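PDB 4PG7: homoserine dehydrogenase from Staphylococcus aureus M1064, which catalyses the NAD(P)-dependent interconversion of homoserine and aspartate semialdehyde in the aspartic acid pathway, and carries a C-terminal ACT domain. Local coordinates for residues A[284-292]-A[438-446]; A[170-178]-A[225-234]. All blocks are in the same frame, centred on the assembly; numbering follows the deposited sequence.

Contact 1: residues A[284-292]-A[438-446]. With LYS (lysine), chain K.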
loop_
_atom_site.group_PDB
_atom_site.type_symbol
_atom_site.label_atom_id
_atom_site.label_comp_id
_atom_site.label_asym_id
_atom_site.label_seq_id
_atom_site.Cartn_x
_atom_site.Cartn_y
_atom_site.Cartn_z
ATOM N N GLU A 284 3.958 -14.242 -15.863
ATOM C CA GLU A 284 4.919 -14.298 -16.957
ATOM C C GLU A 284 5.701 -13.009 -17.133
ATOM O O GLU A 284 5.288 -11.943 -16.659
ATOM C CB GLU A 284 4.228 -14.667 -18.277
ATOM C CG GLU A 284 3.229 -13.653 -18.736
ATOM C CD GLU A 284 2.406 -14.158 -19.917
ATOM O OE1 GLU A 284 2.984 -14.633 -20.925
ATOM O OE2 GLU A 284 1.182 -14.041 -19.828
ATOM N N PRO A 285 6.842 -13.099 -17.830
ATOM C CA PRO A 285 7.593 -11.897 -18.204
ATOM C C PRO A 285 6.736 -10.956 -19.037
ATOM O O PRO A 285 6.066 -11.392 -19.973
ATOM C CB PRO A 285 8.760 -12.450 -19.031
ATOM C CG PRO A 285 8.892 -13.866 -18.619
ATOM C CD PRO A 285 7.518 -14.335 -18.263
ATOM N N THR A 286 6.718 -9.693 -18.638
ATOM C CA THR A 286 5.776 -8.696 -19.109
ATOM C C THR A 286 6.507 -7.377 -19.277
ATOM O O THR A 286 7.288 -6.981 -18.407
ATOM C CB THR A 286 4.645 -8.543 -18.071
ATOM O OG1 THR A 286 3.986 -9.797 -17.913
ATOM C CG2 THR A 286 3.647 -7.511 -18.464
ATOM N N LEU A 287 6.307 -6.696 -20.400
ATOM C CA LEU A 287 6.867 -5.367 -20.566
ATOM C C LEU A 287 5.929 -4.413 -19.856
ATOM O O LEU A 287 4.700 -4.517 -20.000
ATOM C CB LEU A 287 7.008 -4.966 -22.014
ATOM C CG LEU A 287 8.280 -5.379 -22.748
ATOM C CD1 LEU A 287 8.352 -6.894 -22.861
ATOM C CD2 LEU A 287 8.304 -4.716 -24.104
ATOM N N ILE A 288 6.508 -3.513 -19.073
ATOM C CA ILE A 288 5.771 -2.536 -18.303
ATOM C C ILE A 288 6.277 -1.169 -18.703
ATOM O O ILE A 288 7.483 -0.895 -18.648
ATOM C CB ILE A 288 6.040 -2.668 -16.775
ATOM C CG1 ILE A 288 5.658 -4.049 -16.267
ATOM C CG2 ILE A 288 5.247 -1.605 -15.996
ATOM C CD1 ILE A 288 4.159 -4.308 -16.318
ATOM N N ASP A 289 5.358 -0.301 -19.070
ATOM C CA ASP A 289 5.694 1.063 -19.423
ATOM C C ASP A 289 6.486 1.689 -18.292
ATOM O O ASP A 289 6.086 1.597 -17.133
ATOM C CB ASP A 289 4.433 1.870 -19.709
ATOM C CG ASP A 289 4.744 3.279 -20.211
ATOM O OD1 ASP A 289 4.561 3.546 -21.391
ATOM O OD2 ASP A 289 5.188 4.115 -19.441
ATOM N N LYS A 290 7.582 2.353 -18.646
ATOM C CA LYS A 290 8.478 2.959 -17.657
ATOM C C LYS A 290 7.827 3.967 -16.737
ATOM O O LYS A 290 8.338 4.219 -15.667
ATOM C CB LYS A 290 9.648 3.657 -18.344
ATOM C CG LYS A 290 10.715 2.727 -18.864
ATOM C CD LYS A 290 11.753 3.567 -19.611
ATOM C CE LYS A 290 12.883 2.718 -20.164
ATOM N NZ LYS A 290 13.735 3.530 -21.083
ATOM N N LYS A 291 6.729 4.577 -17.156
ATOM C CA LYS A 291 6.029 5.545 -16.310
ATOM C C LYS A 291 5.054 4.904 -15.321
ATOM O O LYS A 291 4.582 5.576 -14.428
ATOM C CB LYS A 291 5.264 6.539 -17.194
ATOM C CG LYS A 291 6.171 7.374 -18.091
ATOM C CD LYS A 291 5.374 8.118 -19.153
ATOM C CE LYS A 291 5.023 7.169 -20.286
ATOM N NZ LYS A 291 3.672 7.370 -20.855
ATOM N N HIS A 292 4.743 3.618 -15.489
ATOM C CA HIS A 292 3.829 2.916 -14.587
ATOM C C HIS A 292 4.501 2.739 -13.218
ATOM O O HIS A 292 5.700 2.444 -13.135
ATOM C CB HIS A 292 3.487 1.544 -15.170
ATOM C CG HIS A 292 2.255 0.924 -14.599
ATOM N ND1 HIS A 292 2.252 0.236 -13.405
ATOM C CD2 HIS A 292 0.976 0.892 -15.048
ATOM C CE1 HIS A 292 1.035 -0.213 -13.153
ATOM N NE2 HIS A 292 0.237 0.196 -14.124
ATOM N N ASP A 438 9.752 -16.057 -32.124
ATOM C CA ASP A 438 10.581 -16.566 -31.041
ATOM C C ASP A 438 9.738 -16.614 -29.785
ATOM O O ASP A 438 9.619 -17.645 -29.146
ATOM C CB ASP A 438 11.781 -15.652 -30.819
ATOM C CG ASP A 438 12.668 -16.103 -29.645
ATOM O OD1 ASP A 438 12.697 -17.295 -29.308
ATOM O OD2 ASP A 438 13.354 -15.253 -29.074
ATOM N N LYS A 439 9.111 -15.488 -29.455
ATOM C CA LYS A 439 8.246 -15.451 -28.315
ATOM C C LYS A 439 7.406 -14.189 -28.291
ATOM O O LYS A 439 7.656 -13.241 -29.035
ATOM C CB LYS A 439 9.079 -15.503 -27.054
ATOM C CG LYS A 439 10.015 -14.334 -26.900
ATOM C CD LYS A 439 11.127 -14.720 -25.940
ATOM C CE LYS A 439 12.166 -13.627 -25.814
ATOM N NZ LYS A 439 13.293 -14.134 -24.973
ATOM N N VAL A 440 6.437 -14.208 -27.395
ATOM C CA VAL A 440 5.505 -13.115 -27.216
ATOM C C VAL A 440 5.400 -12.886 -25.729
ATOM O O VAL A 440 5.159 -13.823 -24.961
ATOM C CB VAL A 440 4.110 -13.455 -27.803
ATOM C CG1 VAL A 440 3.111 -12.340 -27.537
ATOM C CG2 VAL A 440 4.198 -13.708 -29.298
ATOM N N TYR A 441 5.585 -11.636 -25.322
ATOM C CA TYR A 441 5.337 -11.229 -23.943
ATOM C C TYR A 441 4.172 -10.235 -23.935
ATOM O O TYR A 441 4.059 -9.415 -24.843
ATOM C CB TYR A 441 6.546 -10.538 -23.353
ATOM C CG TYR A 441 7.809 -11.341 -23.198
ATOM C CD1 TYR A 441 7.803 -12.720 -23.113
ATOM C CD2 TYR A 441 9.027 -10.694 -23.049
ATOM C CE1 TYR A 441 8.981 -13.433 -22.947
ATOM C CE2 TYR A 441 10.207 -11.403 -22.871
ATOM C CZ TYR A 441 10.176 -12.761 -22.802
ATOM O OH TYR A 441 11.360 -13.456 -22.603
ATOM N N PRO A 442 3.319 -10.285 -22.901
ATOM C CA PRO A 442 2.317 -9.222 -22.760
ATOM C C PRO A 442 2.974 -7.898 -22.447
ATOM O O PRO A 442 4.109 -7.861 -21.961
ATOM C CB PRO A 442 1.441 -9.674 -21.570
ATOM C CG PRO A 442 2.219 -10.711 -20.880
ATOM C CD PRO A 442 3.219 -11.297 -21.841
ATOM N N VAL A 443 2.260 -6.821 -22.752
ATOM C CA VAL A 443 2.710 -5.466 -22.500
ATOM C C VAL A 443 1.640 -4.784 -21.686
ATOM O O VAL A 443 0.454 -4.820 -22.061
ATOM C CB VAL A 443 2.952 -4.689 -23.809
ATOM C CG1 VAL A 443 3.350 -3.262 -23.526
ATOM C CG2 VAL A 443 4.001 -5.387 -24.668
ATOM N N GLU A 444 2.045 -4.201 -20.557
ATOM C CA GLU A 444 1.127 -3.516 -19.651
ATOM C C GLU A 444 1.525 -2.068 -19.426
ATOM O O GLU A 444 2.659 -1.648 -19.710
ATOM C CB GLU A 444 1.077 -4.211 -18.297
ATOM C CG GLU A 444 0.352 -5.543 -18.303
ATOM C CD GLU A 444 -1.164 -5.429 -18.410
ATOM O OE1 GLU A 444 -1.696 -4.311 -18.488
ATOM O OE2 GLU A 444 -1.816 -6.490 -18.422
ATOM N N GLY A 445 0.560 -1.316 -18.904
ATOM C CA GLY A 445 0.717 0.110 -18.561
ATOM C C GLY A 445 0.537 1.050 -19.726
ATOM O O GLY A 445 0.758 2.256 -19.595
ATOM N N VAL A 446 0.147 0.499 -20.874
ATOM C CA VAL A 446 -0.099 1.287 -22.083
ATOM C C VAL A 446 -1.404 2.103 -22.009
ATOM O O VAL A 446 -1.705 2.758 -21.005
ATOM C CB VAL A 446 -0.127 0.371 -23.301
HETATM N N LYS K . 16.761 -17.148 -25.720
HETATM C CA LYS K . 15.514 -17.982 -25.639
HETATM C C LYS K . 14.810 -18.118 -26.986
HETATM O O LYS K . 13.580 -18.304 -27.043
HETATM C CB LYS K . 14.544 -17.389 -24.615
HETATM C CG LYS K . 13.431 -18.331 -24.205
HETATM C CD LYS K . 12.056 -17.692 -24.317
HETATM C CE LYS K . 10.991 -18.727 -24.033
HETATM N NZ LYS K . 9.607 -18.190 -24.133
HETATM O OXT LYS K . 15.470 -18.064 -28.035
HETATM O O HOH W 1 2.763 -14.473 -23.615
#

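Contact 2: residues A[170-178]-A[225-234]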
loop_
_atom_site.group_PDB
_atom_site.type_symbol
_atom_site.label_atom_id
_atom_site.label_comp_id
_atom_site.label_asym_id
_atom_site.label_seq_id
_atom_site.Cartn_x
_atom_site.Cartn_y
_atom_site.Cartn_z
ATOM N N ASN A 170 -14.695 -3.383 -5.053
ATOM C CA ASN A 170 -14.865 -4.082 -6.321
ATOM C C ASN A 170 -13.576 -4.011 -7.145
ATOM O O ASN A 170 -13.387 -3.121 -7.981
ATOM C CB ASN A 170 -16.032 -3.496 -7.112
ATOM N N ILE A 171 -12.695 -4.962 -6.877
ATOM C CA ILE A 171 -11.456 -5.117 -7.624
ATOM C C ILE A 171 -11.752 -5.893 -8.901
ATOM O O ILE A 171 -12.324 -6.962 -8.841
ATOM C CB ILE A 171 -10.405 -5.873 -6.790
ATOM C CG1 ILE A 171 -10.118 -5.122 -5.486
ATOM C CG2 ILE A 171 -9.126 -6.066 -7.594
ATOM C CD1 ILE A 171 -9.254 -5.898 -4.504
ATOM N N SER A 172 -11.364 -5.356 -10.048
ATOM C CA SER A 172 -11.512 -6.059 -11.320
ATOM C C SER A 172 -10.204 -6.658 -11.850
ATOM O O SER A 172 -10.213 -7.576 -12.671
ATOM C CB SER A 172 -12.089 -5.108 -12.362
ATOM O OG SER A 172 -11.153 -4.102 -12.698
ATOM N N LYS A 173 -9.074 -6.137 -11.391
ATOM C CA LYS A 173 -7.783 -6.593 -11.894
ATOM C C LYS A 173 -6.695 -6.291 -10.869
ATOM O O LYS A 173 -6.744 -5.275 -10.189
ATOM C CB LYS A 173 -7.468 -5.931 -13.244
ATOM C CG LYS A 173 -6.093 -6.252 -13.836
ATOM C CD LYS A 173 -5.950 -5.635 -15.222
ATOM C CE LYS A 173 -4.566 -5.870 -15.799
ATOM N NZ LYS A 173 -4.322 -5.087 -17.043
ATOM N N PHE A 174 -5.733 -7.193 -10.742
ATOM C CA PHE A 174 -4.495 -6.872 -10.042
ATOM C C PHE A 174 -3.313 -7.322 -10.851
ATOM O O PHE A 174 -3.395 -8.292 -11.600
ATOM C CB PHE A 174 -4.454 -7.499 -8.642
ATOM C CG PHE A 174 -4.354 -9.002 -8.638
ATOM C CD1 PHE A 174 -3.113 -9.634 -8.756
ATOM C CD2 PHE A 174 -5.469 -9.785 -8.478
ATOM C CE1 PHE A 174 -3.002 -11.010 -8.750
ATOM C CE2 PHE A 174 -5.365 -11.170 -8.462
ATOM C CZ PHE A 174 -4.141 -11.785 -8.611
ATOM N N MET A 175 -2.208 -6.608 -10.686
ATOM C CA MET A 175 -0.923 -6.987 -11.261
ATOM C C MET A 175 0.110 -6.841 -10.168
ATOM O O MET A 175 0.134 -5.821 -9.475
ATOM C CB MET A 175 -0.530 -6.054 -12.401
ATOM C CG MET A 175 -1.445 -6.096 -13.586
ATOM S SD MET A 175 -0.755 -5.114 -14.913
ATOM C CE MET A 175 -0.988 -3.458 -14.330
ATOM N N GLY A 176 0.988 -7.822 -10.040
ATOM C CA GLY A 176 1.951 -7.782 -8.994
ATOM C C GLY A 176 3.315 -8.287 -9.339
ATOM O O GLY A 176 3.478 -9.153 -10.215
ATOM N N ILE A 177 4.303 -7.729 -8.642
ATOM C CA ILE A 177 5.642 -8.279 -8.605
ATOM C C ILE A 177 5.674 -9.059 -7.304
ATOM O O ILE A 177 5.604 -8.451 -6.245
ATOM C CB ILE A 177 6.695 -7.169 -8.674
ATOM C CG1 ILE A 177 6.616 -6.504 -10.053
ATOM C CG2 ILE A 177 8.082 -7.722 -8.367
ATOM C CD1 ILE A 177 7.335 -5.174 -10.188
ATOM N N LEU A 178 5.679 -10.398 -7.406
ATOM C CA LEU A 178 5.324 -11.260 -6.297
ATOM C C LEU A 178 6.415 -12.216 -5.878
ATOM O O LEU A 178 6.203 -13.044 -4.989
ATOM C CB LEU A 178 4.063 -12.062 -6.604
ATOM C CG LEU A 178 2.833 -11.211 -6.920
ATOM C CD1 LEU A 178 1.662 -12.110 -7.281
ATOM C CD2 LEU A 178 2.467 -10.334 -5.737
ATOM N N LYS A 225 1.079 -17.181 -5.177
ATOM C CA LYS A 225 0.602 -15.903 -4.658
ATOM C C LYS A 225 -0.518 -15.306 -5.487
ATOM O O LYS A 225 -1.374 -14.599 -4.949
ATOM C CB LYS A 225 1.759 -14.912 -4.494
ATOM C CG LYS A 225 2.657 -15.291 -3.316
ATOM C CD LYS A 225 3.957 -14.517 -3.326
ATOM C CE LYS A 225 4.888 -14.960 -2.187
ATOM N NZ LYS A 225 6.289 -14.618 -2.551
ATOM N N VAL A 226 -0.520 -15.577 -6.791
ATOM C CA VAL A 226 -1.632 -15.188 -7.646
ATOM C C VAL A 226 -2.916 -15.938 -7.287
ATOM O O VAL A 226 -3.995 -15.346 -7.293
ATOM C CB VAL A 226 -1.300 -15.426 -9.127
ATOM C CG1 VAL A 226 -2.551 -15.339 -9.987
ATOM C CG2 VAL A 226 -0.274 -14.406 -9.578
ATOM N N VAL A 227 -2.817 -17.234 -7.003
ATOM C CA VAL A 227 -3.978 -17.985 -6.501
ATOM C C VAL A 227 -4.518 -17.337 -5.224
ATOM O O VAL A 227 -5.713 -17.080 -5.095
ATOM C CB VAL A 227 -3.645 -19.454 -6.205
ATOM C CG1 VAL A 227 -4.841 -20.148 -5.557
ATOM C CG2 VAL A 227 -3.244 -20.191 -7.469
ATOM N N ILE A 228 -3.629 -17.058 -4.287
ATOM C CA ILE A 228 -4.022 -16.461 -3.017
ATOM C C ILE A 228 -4.592 -15.059 -3.210
ATOM O O ILE A 228 -5.643 -14.728 -2.664
ATOM C CB ILE A 228 -2.839 -16.389 -2.026
ATOM C CG1 ILE A 228 -2.315 -17.788 -1.659
ATOM C CG2 ILE A 228 -3.241 -15.655 -0.753
ATOM C CD1 ILE A 228 -3.344 -18.687 -0.999
ATOM N N THR A 229 -3.889 -14.227 -3.967
ATOM C CA THR A 229 -4.340 -12.876 -4.215
ATOM C C THR A 229 -5.721 -12.847 -4.914
ATOM O O THR A 229 -6.550 -11.982 -4.606
ATOM C CB THR A 229 -3.289 -12.081 -4.988
ATOM O OG1 THR A 229 -2.067 -12.094 -4.240
ATOM C CG2 THR A 229 -3.725 -10.643 -5.200
ATOM N N SER A 230 -5.966 -13.799 -5.807
ATOM C CA SER A 230 -7.258 -13.915 -6.486
ATOM C C SER A 230 -8.372 -14.280 -5.506
ATOM O O SER A 230 -9.500 -13.776 -5.599
ATOM C CB SER A 230 -7.198 -14.983 -7.584
ATOM O OG SER A 230 -6.301 -14.614 -8.617
ATOM N N TYR A 231 -8.053 -15.161 -4.570
ATOM C CA TYR A 231 -9.005 -15.546 -3.528
ATOM C C TYR A 231 -9.369 -14.360 -2.620
ATOM O O TYR A 231 -10.534 -14.115 -2.358
ATOM C CB TYR A 231 -8.443 -16.697 -2.699
ATOM C CG TYR A 231 -9.410 -17.184 -1.646
ATOM C CD1 TYR A 231 -10.652 -17.690 -2.006
ATOM C CD2 TYR A 231 -9.089 -17.117 -0.292
ATOM C CE1 TYR A 231 -11.552 -18.117 -1.042
ATOM C CE2 TYR A 231 -9.976 -17.556 0.680
ATOM C CZ TYR A 231 -11.204 -18.053 0.297
ATOM O OH TYR A 231 -12.071 -18.476 1.264
ATOM N N LEU A 232 -8.361 -13.613 -2.184
ATOM C CA LEU A 232 -8.573 -12.448 -1.357
ATOM C C LEU A 232 -9.226 -11.283 -2.111
ATOM O O LEU A 232 -10.070 -10.606 -1.547
ATOM C CB LEU A 232 -7.252 -11.987 -0.739
ATOM C CG LEU A 232 -6.615 -13.002 0.219
ATOM C CD1 LEU A 232 -5.256 -12.515 0.682
ATOM C CD2 LEU A 232 -7.520 -13.270 1.419
ATOM N N SER A 233 -8.875 -11.078 -3.383
ATOM C CA SER A 233 -9.431 -9.978 -4.183
ATOM C C SER A 233 -10.830 -10.230 -4.734
ATOM O O SER A 233 -11.671 -9.328 -4.746
ATOM C CB SER A 233 -8.507 -9.650 -5.374
ATOM O OG SER A 233 -7.232 -9.244 -4.913
ATOM N N PHE A 234 -11.055 -11.430 -5.251
ATOM C CA PHE A 234 -12.257 -11.724 -6.000
ATOM C C PHE A 234 -13.190 -12.694 -5.295
ATOM O O PHE A 234 -14.270 -12.961 -5.819
ATOM C CB PHE A 234 -11.901 -12.348 -7.343
ATOM C CG PHE A 234 -10.915 -11.563 -8.146
ATOM C CD1 PHE A 234 -11.097 -10.206 -8.359
ATOM C CD2 PHE A 234 -9.836 -12.198 -8.747
ATOM C CE1 PHE A 234 -10.192 -9.491 -9.115
ATOM C CE2 PHE A 234 -8.939 -11.484 -9.518
ATOM C CZ PHE A 234 -9.118 -10.131 -9.707
#

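Contact 1: residues A[284-292]-A[438-446]
Pro285 lies over one face of the Tyr441 ring in a CH-pi contact: its CB is 4.0 Å from the ring centroid and only 9° off the ring normal. The same ring is met in its plane by Leu287, whose CD1 comes 3.9 Å from Tyr441 CD2, the two side chains crossing at about a right angle. Strand 284-289 thus meets the ring at one face and at one edge, Arg246 and Val251 are further neighbours, and Lys439 NZ donates to Tyr441 OH. Lys439 and Asp438 also belong to the pocket of the bound lysine, and Lys439 NZ has a salt bridge to Asp255.

Next along strand 438-444, the Pro442 ring meets both Thr286 and Glu284: its CG is 3.6 Å from Thr286 OG1, and its CD lies 3.5 Å from Glu284 OE1. With CG set between the backbone N and carbonyl carbon (chi1 64°), the otherwise extended Glu284 brings its carboxylate alongside Pro442 CG and CD, where OE1 accepts a bond from a water that also donates to Val440 O.

Parallel pairing supplies the frame. Leu287 N donates to Pro442 O, Glu444 N to Leu287 O (2.7 Å, N-H...O 172°), and Asp289 N to Glu444 O. Past the last of these bonds, His292 CD2 meets Gly445 CA at 3.6 Å.

The pairing joins two parts of one mixed sheet: strand 278-289, which also pairs antiparallel with 264-275, and strand 436-444, which pairs with 375-382. Leu287 and Val443 both pack on Phe378 and Tyr264, whereas Glu444 turns its carboxylate to Lys271 and Lys173.

Contact 2: residues A[170-178]-A[225-234]
Lys225, first in the helical segment, slides past Leu178 in the opposite direction and bonds its carbonyl: NZ to Leu178 O is 2.9 Å, approaching nearly in line with the C=O. NZ also forms a salt bridge with Asp221, one turn earlier. Val226 follows with CG2 3.8 Å from Leu178 CD1, crossing it at about a right angle, and offers its other methyl, CG1, to Phe174 CZ.

Thr229 CG2 stands over the centre of the Phe174 ring, 3.5 Å from the centroid and 5° off the normal, a well-aligned CH-pi contact. This methyl is anti to the backbone N (chi1 -57° for OG1), which turns OG1 back to bond Lys225 O. Ser230 comes in the ring plane instead, its OG 3.6 Å from Phe174 CZ while donating to Val226 O. Ser233 likewise bonds Thr229 O, and its CB meets Ile171 CD1 at 3.9 Å. In all three cases the hydroxyl and the backbone N-H of the same residue grip one carbonyl from opposite faces.

Phe234 closes the segment. Its ring barely overlaps that of Phe174, the near-parallel planes slid so that centroids lie 5.8 Å apart; CE1 reaches Ile171 O and CG2.

The 225-234 part of helix 220-234 runs nearly antiparallel (162°) along strand 171-177, which lies between strands 264-275 and 302-308. Val226, Ser230 and Phe234 also touch strand 278-289, while Val227, Ile228 and Tyr231 turn to helix 129-141.

How the contacts relate
Both contacts build on the same mixed sheet, their centres 18 Å apart, and both are partly buried. Contact 2 is the more central, about 8 Å from the chain centre against 19 Å for contact 1, and it packs a helix on the sheet face through aromatic and methyl groups, with one inter-segment hydrogen bond. Contact 1 instead extends the sheet edge to edge through three backbone bonds, linking its two groups of strands and reaching the lysine pocket. They meet directly: Glu444 OE1 forms a 3.1 Å salt bridge with Lys173 NZ, and Met175 packs on Glu444 and His292, from the side of strand 171-177 turned away from helix 220-234.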